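Local coordinates for protein pyoverdine synthetase F (Pseudomonas aeruginosa PAO1, PDB 6CUL) that belongs to the pyoverdine biosynthesis proteins and has an alpha/beta fold built on a mixed, mostly parallel sheet flanked by helices, at residues G57-D62 with L102-P107. Numbering follows the deposited sequence.
Sequences GVIYDD and LLLSVP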
loop_
_atom_site.group_PDB
_atom_site.type_symbol
_atom_site.label_atom_id
_atom_site.label_comp_id
_atom_site.label_asym_id
_atom_site.label_seq_id
_atom_site.Cartn_x
_atom_site.Cartn_y
_atom_site.Cartn_z
ATOM N N GLY A 57 2.339 13.432 7.036
ATOM C CA GLY A 57 1.224 13.628 6.164
ATOM C C GLY A 57 0.688 12.348 5.617
ATOM O O GLY A 57 1.411 11.441 5.417
ATOM N N VAL A 58 -0.594 12.295 5.364
ATOM C CA VAL A 58 -1.179 11.083 4.813
ATOM C C VAL A 58 -1.829 11.442 3.478
ATOM O O VAL A 58 -2.995 11.666 3.395
ATOM C CB VAL A 58 -2.228 10.409 5.756
ATOM C CG1 VAL A 58 -2.823 9.192 5.106
ATOM C CG2 VAL A 58 -1.630 10.011 7.087
ATOM N N ILE A 59 -1.020 11.500 2.466
ATOM C CA ILE A 59 -1.396 11.818 1.138
ATOM C C ILE A 59 -2.183 10.719 0.395
ATOM O O ILE A 59 -1.976 9.592 0.571
ATOM C CB ILE A 59 -0.126 12.238 0.380
ATOM C CG1 ILE A 59 0.677 13.259 1.196
ATOM C CG2 ILE A 59 -0.447 12.812 -0.977
ATOM C CD1 ILE A 59 2.128 13.314 0.937
ATOM N N TYR A 60 -3.144 11.106 -0.381
ATOM C CA TYR A 60 -3.924 10.183 -1.141
ATOM C C TYR A 60 -4.109 10.829 -2.509
ATOM O O TYR A 60 -4.253 11.986 -2.596
ATOM C CB TYR A 60 -5.203 9.827 -0.394
ATOM C CG TYR A 60 -6.260 10.780 -0.534
ATOM C CD1 TYR A 60 -6.334 11.916 0.211
ATOM C CD2 TYR A 60 -7.191 10.575 -1.463
ATOM C CE1 TYR A 60 -7.351 12.794 -0.011
ATOM C CE2 TYR A 60 -8.209 11.430 -1.685
ATOM C CZ TYR A 60 -8.286 12.517 -0.959
ATOM O OH TYR A 60 -9.316 13.283 -1.262
ATOM N N ASP A 61 -4.070 10.084 -3.566
ATOM C CA ASP A 61 -4.205 10.673 -4.843
ATOM C C ASP A 61 -5.542 10.696 -5.552
ATOM O O ASP A 61 -5.599 11.206 -6.604
ATOM C CB ASP A 61 -3.253 9.983 -5.773
ATOM C CG ASP A 61 -3.804 8.762 -6.343
ATOM O OD1 ASP A 61 -4.214 7.901 -5.640
ATOM O OD2 ASP A 61 -3.798 8.650 -7.503
ATOM N N ASP A 62 -6.589 10.206 -4.958
ATOM C CA ASP A 62 -7.829 10.112 -5.664
ATOM C C ASP A 62 -8.460 11.430 -6.019
ATOM O O ASP A 62 -8.235 12.385 -5.361
ATOM C CB ASP A 62 -8.802 9.321 -4.841
ATOM C CG ASP A 62 -8.204 8.137 -4.220
ATOM O OD1 ASP A 62 -7.364 8.241 -3.368
ATOM O OD2 ASP A 62 -8.599 7.084 -4.582
ATOM N N LEU A 102 -4.643 14.478 9.184
ATOM C CA LEU A 102 -3.488 14.413 8.298
ATOM C C LEU A 102 -3.727 14.061 6.839
ATOM O O LEU A 102 -2.810 13.956 6.153
ATOM C CB LEU A 102 -2.438 13.470 8.840
ATOM C CG LEU A 102 -1.910 13.664 10.224
ATOM C CD1 LEU A 102 -1.265 12.402 10.707
ATOM C CD2 LEU A 102 -0.954 14.803 10.246
ATOM N N LEU A 103 -4.933 13.864 6.417
ATOM C CA LEU A 103 -5.178 13.542 5.062
ATOM C C LEU A 103 -4.846 14.683 4.096
ATOM O O LEU A 103 -5.228 15.809 4.359
ATOM C CB LEU A 103 -6.635 13.194 4.937
ATOM C CG LEU A 103 -7.061 11.878 5.553
ATOM C CD1 LEU A 103 -8.506 11.613 5.276
ATOM C CD2 LEU A 103 -6.218 10.788 5.007
ATOM N N LEU A 104 -4.161 14.378 3.006
ATOM C CA LEU A 104 -3.799 15.314 1.958
ATOM C C LEU A 104 -4.084 14.776 0.588
ATOM O O LEU A 104 -3.810 13.642 0.337
ATOM C CB LEU A 104 -2.311 15.553 1.956
ATOM C CG LEU A 104 -1.763 16.412 3.040
ATOM C CD1 LEU A 104 -0.295 16.630 2.869
ATOM C CD2 LEU A 104 -2.471 17.707 2.936
ATOM N N SER A 105 -4.597 15.582 -0.315
ATOM C CA SER A 105 -4.806 15.091 -1.622
ATOM C C SER A 105 -3.873 15.808 -2.539
ATOM O O SER A 105 -3.863 17.012 -2.531
ATOM C CB SER A 105 -6.202 15.304 -2.126
ATOM O OG SER A 105 -6.458 14.473 -3.238
ATOM N N VAL A 106 -3.131 15.061 -3.335
ATOM C CA VAL A 106 -2.273 15.591 -4.353
ATOM C C VAL A 106 -2.860 14.821 -5.532
ATOM O O VAL A 106 -2.261 13.929 -6.031
ATOM C CB VAL A 106 -0.812 15.310 -4.144
ATOM C CG1 VAL A 106 -0.053 15.443 -5.435
ATOM C CG2 VAL A 106 -0.247 16.219 -3.133
ATOM N N PRO A 107 -4.032 15.232 -5.991
ATOM C CA PRO A 107 -4.717 14.444 -6.998
ATOM C C PRO A 107 -4.073 14.240 -8.358
ATOM O O PRO A 107 -3.686 15.164 -8.941
ATOM C CB PRO A 107 -6.035 15.178 -7.153
ATOM C CG PRO A 107 -6.132 16.069 -5.996
ATOM C CD PRO A 107 -4.764 16.441 -5.657
#
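Strand 103-105 forms the outer edge of the mixed central sheet, lying parallel to strand 55-60 and pairing V58 with L103, I59 with L104 and Y60 with S105. Three backbone hydrogen bonds join them: V58 N to L102 O (2.9 Å), L104 N to V58 O (3.0 Å) and Y60 N to L104 O (2.7 Å), the last meeting its carbonyl almost end-on. Beyond these the ladder slackens, and Y60 O receives weak bonds from V106 N and S105 OG. V58, Y60, L103 and S105 share one face of the sheet. There V58 CG1, anti to the backbone N (chi1 178°), meets L103 CD2 at 3.8 Å, while the Y60 ring leans over its neighbour strand, CE1 lying 3.5 Å from S105 CB. S105 OG sits above one face of that ring, offset toward its rim. On the other face I59 touches two partners with its two branches: CG1 packs on L104 CB (3.8 Å) and CG2 reaches V106 CG2 (4.0 Å). Helix 118-136 packs against this side, its L135 touching I59 and its F127 and L131 touching V106. Past the strand end, the carboxylates of D61 and D62 both salt-bridge R13; D61 also bonds S11 OG, and D62 bonds L12 N. Strands 55-60 and 103-105 form the parallel edge pair of an alpha/beta sheet, consistent with a Rossmann-like fold.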